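PDB 4CL2: periplasmic solute binding protein from Candidatus liberibacter, which binds manganese and zinc in the periplasm and probably hands the metal to an ABC transporter for uptake into the cell. Local coordinates for residues A[11-14]-A[15-19]; A[20-23]-A[24-28]; A[119-122]-A[123-127]; A[149-152]-A[153-156]. One frame throughout, in Å; residues are numbered along the deposited sequence.

Contact 1: A[11-14]-A[15-19]; sequences FSII and GDITQ
T18 and I14 meet one turn apart near the start of helix 12-22, where the T18 hydroxyl folds back on the helix. With OG1 anti to the carbonyl carbon (chi1 -56°), it comes down from above the plane of the I14 carbonyl and donates to I14 O at 2.8 Å. T18 N reaches the same oxygen at 2.9 Å, nearly in line with the C=O bond, so I14 O is gripped by two donors from one residue. OG1 also lies against the I14 branch methyl CG2, and it has a weak hydrogen bond to S9 OG.

On another side of the helix I13 and I17 cross obliquely. I13 CG2 touches the tip of I17, CD1, at 4.0 Å, while CG1 of I17 leans over the I13 carbonyl oxygen. F11 holds the N-cap position. Its carbonyl receives the first of these helical bonds, from G15 N to F11 O at 3.0 Å, and one face of its ring, offset toward the rim, lies over I13 N. The F11 ring also meets that of W108, and the F11 side chain is about 8 Å from the bound manganese. D16 turns its carboxylate off the helix, and OD2 accepts from the Y259 backbone N; S12 OG is hydrogen-bonded to L249 N.

The helix is the crossover of the beta-alpha-beta unit formed with strands 6-9 and 27-30. I14 and T18 pack on L58 of strand 56-59, I17 and T18 on I121 of helix 111-128, and I13 on Y259 and L262 of helix 259-274.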
loop_
_atom_site.group_PDB
_atom_site.type_symbol
_atom_site.label_atom_id
_atom_site.label_comp_id
_atom_site.label_asym_id
_atom_site.label_seq_id
_atom_site.Cartn_x
_atom_site.Cartn_y
_atom_site.Cartn_z
ATOM N N PHE A 11 -4.142 -8.914 -3.168
ATOM C CA PHE A 11 -2.711 -8.988 -2.882
ATOM C C PHE A 11 -2.417 -8.948 -1.407
ATOM O O PHE A 11 -3.311 -8.866 -0.541
ATOM C CB PHE A 11 -1.928 -7.901 -3.688
ATOM C CG PHE A 11 -1.922 -6.504 -3.050
ATOM C CD1 PHE A 11 -3.075 -5.753 -2.881
ATOM C CD2 PHE A 11 -0.710 -5.951 -2.663
ATOM C CE1 PHE A 11 -3.028 -4.463 -2.351
ATOM C CE2 PHE A 11 -0.656 -4.663 -2.114
ATOM C CZ PHE A 11 -1.815 -3.920 -1.971
ATOM N N SER A 12 -1.135 -9.168 -1.085
ATOM C CA SER A 12 -0.745 -9.543 0.279
ATOM C C SER A 12 -1.183 -8.564 1.330
ATOM O O SER A 12 -1.575 -8.955 2.429
ATOM C CB SER A 12 0.794 -9.735 0.364
ATOM O OG SER A 12 1.532 -8.594 -0.116
ATOM N N ILE A 13 -1.120 -7.280 1.039
ATOM C CA ILE A 13 -1.461 -6.293 2.045
ATOM C C ILE A 13 -2.926 -6.423 2.439
ATOM O O ILE A 13 -3.256 -6.421 3.635
ATOM C CB ILE A 13 -1.140 -4.894 1.596
ATOM C CG1 ILE A 13 0.414 -4.787 1.479
ATOM C CG2 ILE A 13 -1.799 -3.845 2.509
ATOM C CD1 ILE A 13 0.854 -3.367 1.106
ATOM N N ILE A 14 -3.803 -6.543 1.465
ATOM C CA ILE A 14 -5.228 -6.719 1.784
ATOM C C ILE A 14 -5.536 -8.034 2.473
ATOM O O ILE A 14 -6.305 -8.094 3.438
ATOM C CB ILE A 14 -6.091 -6.498 0.514
ATOM C CG1 ILE A 14 -5.922 -5.050 0.015
ATOM C CG2 ILE A 14 -7.554 -6.837 0.744
ATOM C CD1 ILE A 14 -6.658 -4.766 -1.296
ATOM N N GLY A 15 -4.852 -9.106 2.066
ATOM C CA GLY A 15 -4.987 -10.364 2.749
ATOM C C GLY A 15 -4.657 -10.299 4.210
ATOM O O GLY A 15 -5.381 -10.873 5.067
ATOM N N ASP A 16 -3.573 -9.602 4.549
ATOM C CA ASP A 16 -3.153 -9.508 5.939
ATOM C C ASP A 16 -4.123 -8.653 6.776
ATOM O O ASP A 16 -4.464 -8.991 7.940
ATOM C CB ASP A 16 -1.729 -8.940 6.032
ATOM C CG ASP A 16 -1.266 -8.851 7.453
ATOM O OD1 ASP A 16 -0.954 -9.888 8.072
ATOM O OD2 ASP A 16 -1.262 -7.728 7.988
ATOM N N ILE A 17 -4.623 -7.567 6.183
ATOM C CA ILE A 17 -5.633 -6.731 6.874
ATOM C C ILE A 17 -6.851 -7.567 7.161
ATOM O O ILE A 17 -7.390 -7.607 8.275
ATOM C CB ILE A 17 -6.004 -5.514 6.019
ATOM C CG1 ILE A 17 -4.840 -4.538 5.976
ATOM C CG2 ILE A 17 -7.221 -4.792 6.649
ATOM C CD1 ILE A 17 -4.971 -3.534 4.867
ATOM N N THR A 18 -7.277 -8.300 6.140
ATOM C CA THR A 18 -8.492 -9.129 6.304
ATOM C C THR A 18 -8.332 -10.220 7.380
ATOM O O THR A 18 -9.228 -10.445 8.207
ATOM C CB THR A 18 -8.833 -9.769 4.964
ATOM O OG1 THR A 18 -8.969 -8.735 3.976
ATOM C CG2 THR A 18 -10.167 -10.493 5.047
ATOM N N GLN A 19 -7.177 -10.857 7.419
ATOM C CA GLN A 19 -6.896 -11.844 8.452
ATOM C C GLN A 19 -6.988 -11.257 9.824
ATOM O O GLN A 19 -7.450 -11.920 10.739
ATOM C CB GLN A 19 -5.517 -12.464 8.233
ATOM C CG GLN A 19 -5.105 -13.527 9.236
ATOM C CD GLN A 19 -6.014 -14.760 9.235
ATOM O OE1 GLN A 19 -6.628 -15.119 8.237
ATOM N NE2 GLN A 19 -6.122 -15.389 10.385
#

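Contact 2: A[20-23]-A[24-28]; sequences NIAK and DLVTV
A type I' beta turn from A22 to L25 ends helix 12-22 and sends the chain toward strand 27-30, the second strand of the beta-alpha-beta unit. It is closed by a bond from L25 N to A22 O at 2.9 Å. The bond is straight at hydrogen (167°), but the donor stands above the carbonyl plane rather than on a lone pair. K23 and D24, at the two corners, both have positive phi (41° and 75°), a backbone shape that breaks the helix after A22 and puts their side chains outward into exposed positions.

D24 has CG beside its own backbone N, anti to the carbonyl carbon, and OD1 takes a hydrogen bond from Q19 NE2 on the helix just left behind. The last helical turn and the turn after it are thereby tied by a side-chain link as well as by the backbone. The D24 carbonyl receives K4 NZ.

L25 lies against the A22 carbonyl with CG 3.3 Å from A22 O, and its side chain reaches Y136 of helix 133-158. The turn also brings A22 and V26, four residues apart, into touch. V26 packs on Y136 as well, and A22 on L125 of helix 111-128. Between these two small buried side chains, the A22 methyl CB meets V26 CG2 at 3.7 Å.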
loop_
_atom_site.group_PDB
_atom_site.type_symbol
_atom_site.label_atom_id
_atom_site.label_comp_id
_atom_site.label_asym_id
_atom_site.label_seq_id
_atom_site.Cartn_x
_atom_site.Cartn_y
_atom_site.Cartn_z
ATOM N N ASN A 20 -6.581 -10.008 9.999
ATOM C CA ASN A 20 -6.679 -9.424 11.328
ATOM C C ASN A 20 -8.096 -9.082 11.749
ATOM O O ASN A 20 -8.417 -9.029 12.945
ATOM C CB ASN A 20 -5.821 -8.183 11.397
ATOM C CG ASN A 20 -4.391 -8.527 11.663
ATOM O OD1 ASN A 20 -3.993 -8.825 12.806
ATOM N ND2 ASN A 20 -3.608 -8.575 10.615
ATOM N N ILE A 21 -8.974 -8.851 10.778
ATOM C CA ILE A 21 -10.366 -8.568 11.092
ATOM C C ILE A 21 -11.152 -9.871 11.269
ATOM O O ILE A 21 -12.018 -9.956 12.121
ATOM C CB ILE A 21 -10.981 -7.626 10.042
ATOM C CG1 ILE A 21 -10.198 -6.269 9.959
ATOM C CG2 ILE A 21 -12.456 -7.374 10.283
ATOM C CD1 ILE A 21 -10.340 -5.623 8.616
ATOM N N ALA A 22 -10.869 -10.884 10.447
ATOM C CA ALA A 22 -11.669 -12.085 10.471
ATOM C C ALA A 22 -11.178 -13.120 11.464
ATOM O O ALA A 22 -11.965 -13.897 11.971
ATOM C CB ALA A 22 -11.686 -12.679 9.104
ATOM N N LYS A 23 -9.895 -13.120 11.783
ATOM C CA LYS A 23 -9.300 -14.076 12.715
ATOM C C LYS A 23 -9.808 -15.484 12.561
ATOM O O LYS A 23 -10.262 -16.106 13.524
ATOM C CB LYS A 23 -9.506 -13.657 14.126
ATOM C CG LYS A 23 -8.851 -12.365 14.424
ATOM C CD LYS A 23 -9.089 -12.056 15.871
ATOM C CE LYS A 23 -7.961 -11.217 16.413
ATOM N NZ LYS A 23 -7.836 -11.532 17.863
ATOM N N ASP A 24 -9.742 -15.986 11.367
ATOM C CA ASP A 24 -10.179 -17.437 11.226
ATOM C C ASP A 24 -11.684 -17.744 11.271
ATOM O O ASP A 24 -12.060 -18.935 11.100
ATOM C CB ASP A 24 -9.452 -18.405 12.178
ATOM C CG ASP A 24 -7.931 -18.366 12.028
ATOM O OD1 ASP A 24 -7.396 -18.227 10.901
ATOM O OD2 ASP A 24 -7.258 -18.505 13.057
ATOM N N LEU A 25 -12.550 -16.716 11.352
ATOM C CA LEU A 25 -13.956 -16.921 11.103
ATOM C C LEU A 25 -14.275 -17.283 9.677
ATOM O O LEU A 25 -15.262 -17.908 9.412
ATOM C CB LEU A 25 -14.771 -15.700 11.504
ATOM C CG LEU A 25 -14.663 -15.417 13.010
ATOM C CD1 LEU A 25 -15.165 -13.995 13.220
ATOM C CD2 LEU A 25 -15.436 -16.420 13.850
ATOM N N VAL A 26 -13.428 -16.814 8.770
ATOM C CA VAL A 26 -13.443 -17.153 7.346
ATOM C C VAL A 26 -12.034 -17.567 6.935
ATOM O O VAL A 26 -11.052 -17.259 7.626
ATOM C CB VAL A 26 -13.927 -15.999 6.452
ATOM C CG1 VAL A 26 -15.275 -15.506 6.901
ATOM C CG2 VAL A 26 -12.894 -14.882 6.344
ATOM N N THR A 27 -11.951 -18.282 5.816
ATOM C CA THR A 27 -10.680 -18.587 5.200
ATOM C C THR A 27 -10.236 -17.443 4.331
ATOM O O THR A 27 -10.955 -17.081 3.431
ATOM C CB THR A 27 -10.798 -19.879 4.378
ATOM O OG1 THR A 27 -11.204 -20.922 5.275
ATOM C CG2 THR A 27 -9.471 -20.252 3.734
ATOM N N VAL A 28 -9.082 -16.832 4.627
ATOM C CA VAL A 28 -8.606 -15.708 3.853
ATOM C C VAL A 28 -7.519 -16.242 2.903
ATOM O O VAL A 28 -6.535 -16.900 3.330
ATOM C CB VAL A 28 -8.045 -14.616 4.782
ATOM C CG1 VAL A 28 -7.355 -13.539 3.973
ATOM C CG2 VAL A 28 -9.174 -14.010 5.604
#

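Contact 3: A[119-122]-A[123-127]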
loop_
_atom_site.group_PDB
_atom_site.type_symbol
_atom_site.label_atom_id
_atom_site.label_comp_id
_atom_site.label_asym_id
_atom_site.label_seq_id
_atom_site.Cartn_x
_atom_site.Cartn_y
_atom_site.Cartn_z
ATOM N N GLU A 119 -12.323 -0.479 7.832
ATOM C CA GLU A 119 -13.766 -0.265 7.916
ATOM C C GLU A 119 -14.467 -0.910 6.734
ATOM O O GLU A 119 -15.516 -1.561 6.896
ATOM C CB GLU A 119 -14.098 1.223 8.045
ATOM C CG GLU A 119 -15.572 1.497 7.870
ATOM C CD GLU A 119 -16.473 0.815 8.878
ATOM O OE1 GLU A 119 -15.971 0.286 9.919
ATOM O OE2 GLU A 119 -17.694 0.751 8.607
ATOM N N ASN A 120 -13.932 -0.707 5.515
ATOM C CA ASN A 120 -14.617 -1.272 4.355
ATOM C C ASN A 120 -14.558 -2.787 4.404
ATOM O O ASN A 120 -15.511 -3.467 3.943
ATOM C CB ASN A 120 -13.946 -0.764 3.060
ATOM C CG ASN A 120 -14.360 0.654 2.755
ATOM O OD1 ASN A 120 -15.437 1.069 3.163
ATOM N ND2 ASN A 120 -13.522 1.412 2.095
ATOM N N ILE A 121 -13.477 -3.352 4.916
ATOM C CA ILE A 121 -13.356 -4.814 4.970
ATOM C C ILE A 121 -14.292 -5.359 6.077
ATOM O O ILE A 121 -14.973 -6.382 5.892
ATOM C CB ILE A 121 -11.889 -5.270 5.123
ATOM C CG1 ILE A 121 -11.142 -4.972 3.822
ATOM C CG2 ILE A 121 -11.787 -6.787 5.406
ATOM C CD1 ILE A 121 -9.642 -5.052 3.939
ATOM N N ARG A 122 -14.297 -4.697 7.222
ATOM C CA ARG A 122 -15.250 -5.045 8.298
ATOM C C ARG A 122 -16.695 -5.076 7.766
ATOM O O ARG A 122 -17.455 -6.041 7.980
ATOM C CB ARG A 122 -15.147 -4.084 9.475
ATOM C CG ARG A 122 -16.124 -4.424 10.589
ATOM C CD ARG A 122 -16.520 -3.211 11.399
ATOM N NE ARG A 122 -17.276 -2.228 10.575
ATOM C CZ ARG A 122 -18.517 -2.390 10.148
ATOM N NH1 ARG A 122 -19.225 -3.448 10.459
ATOM N NH2 ARG A 122 -19.083 -1.472 9.385
ATOM N N LYS A 123 -17.070 -4.018 7.036
ATOM C CA LYS A 123 -18.409 -3.918 6.489
ATOM C C LYS A 123 -18.712 -5.047 5.536
ATOM O O LYS A 123 -19.790 -5.646 5.599
ATOM C CB LYS A 123 -18.555 -2.522 5.821
ATOM C CG LYS A 123 -19.961 -2.296 5.314
ATOM C CD LYS A 123 -20.134 -0.904 4.674
ATOM C CE LYS A 123 -19.115 0.158 4.996
ATOM N NZ LYS A 123 -19.402 1.352 4.113
ATOM N N ALA A 124 -17.760 -5.357 4.648
ATOM C CA ALA A 124 -17.984 -6.439 3.692
ATOM C C ALA A 124 -18.069 -7.821 4.346
ATOM O O ALA A 124 -18.910 -8.645 3.981
ATOM C CB ALA A 124 -16.897 -6.387 2.618
ATOM N N LEU A 125 -17.209 -8.090 5.308
ATOM C CA LEU A 125 -17.244 -9.350 6.038
ATOM C C LEU A 125 -18.556 -9.517 6.777
ATOM O O LEU A 125 -19.122 -10.593 6.767
ATOM C CB LEU A 125 -16.098 -9.415 7.039
ATOM C CG LEU A 125 -14.701 -9.654 6.450
ATOM C CD1 LEU A 125 -13.639 -9.465 7.534
ATOM C CD2 LEU A 125 -14.538 -11.041 5.804
ATOM N N THR A 126 -19.054 -8.417 7.321
ATOM C CA THR A 126 -20.289 -8.429 8.114
ATOM C C THR A 126 -21.485 -8.702 7.186
ATOM O O THR A 126 -22.392 -9.476 7.531
ATOM C CB THR A 126 -20.397 -7.139 8.968
ATOM O OG1 THR A 126 -19.268 -7.030 9.832
ATOM C CG2 THR A 126 -21.689 -7.055 9.738
ATOM N N ALA A 127 -21.479 -8.124 5.993
ATOM C CA ALA A 127 -22.558 -8.372 5.041
ATOM C C ALA A 127 -22.534 -9.824 4.549
ATOM O O ALA A 127 -23.586 -10.434 4.329
ATOM C CB ALA A 127 -22.456 -7.436 3.880
HETATM O O HOH W 1 -17.573 1.896 1.880
HETATM O O HOH W 2 -19.324 -5.780 12.306
#
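R122 folds its long side chain back over the next residue, K123, on helix 111-128. Its CB sits 3.1 Å from K123 N, simply as chain neighbour. CG, anti to the backbone N (chi1 180°), passes within 4.2 Å of T126 OG1. A bend at chi3 then turns the guanidinium so that one face lies over K123 N. At the edge of that group E119 is held side-on: R122 NE donates to E119 OE1 at 2.9 Å and R122 NH2 to E119 OE2 at 2.7 Å. Both bonds are almost straight and on the syn side of the carboxylate, though the two nitrogens lie about 30° out of the carboxylate plane, so the two flat groups are not coplanar. The remaining nitrogen, NH1, donates in plane to water 2, which in turn gives a proton to T126 OG1.

That hydroxyl spends its own proton on R122 O at 2.8 Å, while T126 N approaches the same oxygen from the opposite face. Beside this run, K123 NZ reaches N120 OD1 through water 1, and N120 ND2 goes to V84 O and D86 O. On the buried side I121 CG2 and L125 CD1 lie side by side, 3.9 Å apart, facing I21 of helix 12-22.

With both carboxylate oxygens paired to arginine, E119 is probably kept ionised; the nearby K123 ammonium, not in contact, should push the same way.

Contact 4: A[149-152]-A[153-156]. With SO4 (sulfate ion), chain E.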
loop_
_atom_site.group_PDB
_atom_site.type_symbol
_atom_site.label_atom_id
_atom_site.label_comp_id
_atom_site.label_asym_id
_atom_site.label_seq_id
_atom_site.Cartn_x
_atom_site.Cartn_y
_atom_site.Cartn_z
ATOM N N ASN A 149 -1.716 2.758 17.577
ATOM C CA ASN A 149 -0.746 2.726 18.656
ATOM C C ASN A 149 0.663 2.603 18.157
ATOM O O ASN A 149 1.582 3.210 18.722
ATOM C CB ASN A 149 -1.088 1.616 19.637
ATOM C CG ASN A 149 -2.289 1.950 20.471
ATOM O OD1 ASN A 149 -2.617 3.120 20.644
ATOM N ND2 ASN A 149 -2.940 0.919 21.040
ATOM N N SER A 150 0.878 1.862 17.094
ATOM C CA SER A 150 2.218 1.742 16.515
ATOM C C SER A 150 2.665 2.877 15.651
ATOM O O SER A 150 3.868 3.181 15.606
ATOM C CB SER A 150 2.419 0.484 15.635
ATOM O OG SER A 150 2.466 -0.669 16.452
ATOM N N ILE A 151 1.719 3.431 14.898
ATOM C CA ILE A 151 2.034 4.332 13.827
ATOM C C ILE A 151 1.913 5.784 14.273
ATOM O O ILE A 151 2.741 6.655 13.897
ATOM C CB ILE A 151 1.171 4.046 12.564
ATOM C CG1 ILE A 151 1.384 2.628 12.077
ATOM C CG2 ILE A 151 1.440 5.071 11.474
ATOM C CD1 ILE A 151 2.854 2.234 11.931
ATOM N N LEU A 152 0.940 6.089 15.111
ATOM C CA LEU A 152 0.850 7.479 15.545
ATOM C C LEU A 152 2.058 8.086 16.159
ATOM O O LEU A 152 2.413 9.249 15.851
ATOM C CB LEU A 152 -0.435 7.647 16.411
ATOM C CG LEU A 152 -0.740 9.069 16.743
ATOM C CD1 LEU A 152 -0.969 9.983 15.513
ATOM C CD2 LEU A 152 -1.981 9.084 17.616
ATOM N N PRO A 153 2.838 7.364 17.020
ATOM C CA PRO A 153 4.030 8.001 17.515
ATOM C C PRO A 153 5.085 8.397 16.458
ATOM O O PRO A 153 5.825 9.349 16.612
ATOM C CB PRO A 153 4.593 6.957 18.542
ATOM C CG PRO A 153 3.456 6.071 18.865
ATOM C CD PRO A 153 2.503 6.093 17.709
ATOM N N LEU A 154 5.096 7.656 15.370
ATOM C CA LEU A 154 5.991 7.950 14.222
ATOM C C LEU A 154 5.514 9.246 13.506
ATOM O O LEU A 154 6.313 10.138 13.213
ATOM C CB LEU A 154 5.976 6.814 13.270
ATOM C CG LEU A 154 6.600 5.529 13.882
ATOM C CD1 LEU A 154 6.424 4.361 12.923
ATOM C CD2 LEU A 154 8.062 5.776 14.149
ATOM N N LYS A 155 4.184 9.345 13.300
ATOM C CA LYS A 155 3.616 10.611 12.771
ATOM C C LYS A 155 3.959 11.797 13.637
ATOM O O LYS A 155 4.432 12.833 13.188
ATOM C CB LYS A 155 2.115 10.501 12.550
ATOM C CG LYS A 155 1.495 11.788 11.996
ATOM C CD LYS A 155 -0.045 11.739 11.986
ATOM C CE LYS A 155 -0.518 13.063 11.397
ATOM N NZ LYS A 155 -2.005 13.098 11.335
ATOM N N THR A 156 3.753 11.653 14.951
ATOM C CA THR A 156 3.997 12.706 15.873
ATOM C C THR A 156 5.441 13.201 15.776
ATOM O O THR A 156 5.729 14.412 15.734
ATOM C CB THR A 156 3.576 12.271 17.319
ATOM O OG1 THR A 156 2.186 11.891 17.309
ATOM C CG2 THR A 156 3.888 13.274 18.263
HETATM S S SO4 E . 5.239 -0.681 18.712
HETATM O O1 SO4 E . 6.137 0.474 18.626
HETATM O O2 SO4 E . 4.824 -1.026 17.351
HETATM O O3 SO4 E . 4.075 -0.293 19.542
HETATM O O4 SO4 E . 5.875 -1.839 19.338
#
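P153 and N149 meet where proline interrupts the i to i-4 hydrogen-bond pattern of helix 133-158. Instead of an N-H, P153 offers its ring carbon CD to the N149 carbonyl, 3.2 Å from N149 O, and the ring carbon CG lies almost as near. L154 N likewise has no bond to the preceding turn; it makes a weak one to I151 O at 3.0 Å, bent to 126° at hydrogen. The regular pattern resumes one residue on, with K155 N to I151 O at 3.1 Å and T156 N to L152 O at 2.9 Å, both straight. The helix is kinked at this point.

Apolar contacts are light. With CG anti to the backbone N (chi1 -171°), L152 leans forward along the helix, and its CD1 crosses the extended K155 chain, 4.0 Å from K155 CD. I151 and L154 approach through their CD1 tips, and both go on to helix 259-274, I151 to L263 and L267, L154 to T268. I151 and L152 also touch L111 of helix 111-128.

The one polar side-chain bond to a ligand is that of S150, whose OG donates to sulfate oxygen O2 at 2.5 Å, unusually short, so the exact length should not be leaned on. The anion, probably from the crystallisation liquor, is also held by R264 NH1.

Proline thus costs the helix two regular N-H...O hydrogen bonds, those of residues 153 and 154, partly made good by the weak one at L154, and bends it. A hydroxyl and an arginine from two helices together suit a doubly charged anion at the surface.

Contacts 1, 2 and 3 form one packed cluster; contact 4 stands apart. Contact 2 continues from contact 1 at the end of helix 12-22 and runs on into strand 27-30, their centres 10 Å apart, and V28 folds back onto T18 at CG2 to CG2, 3.7 Å. Contact 3 packs against both: I121 CD1 meets I17 CG2 at 3.6 Å, and L125 CD1 meets I21 CG2 at 3.7 Å. Contact 4 comes no nearer than about 11 Å to contacts 1 and 2, and 15 Å to contact 3, by nearest atoms. It sits on the long helix 133-158, whose earlier part covers contacts 2 and 3. Contact 1 alone approaches the manganese site of H106, E172 and D247, through F11.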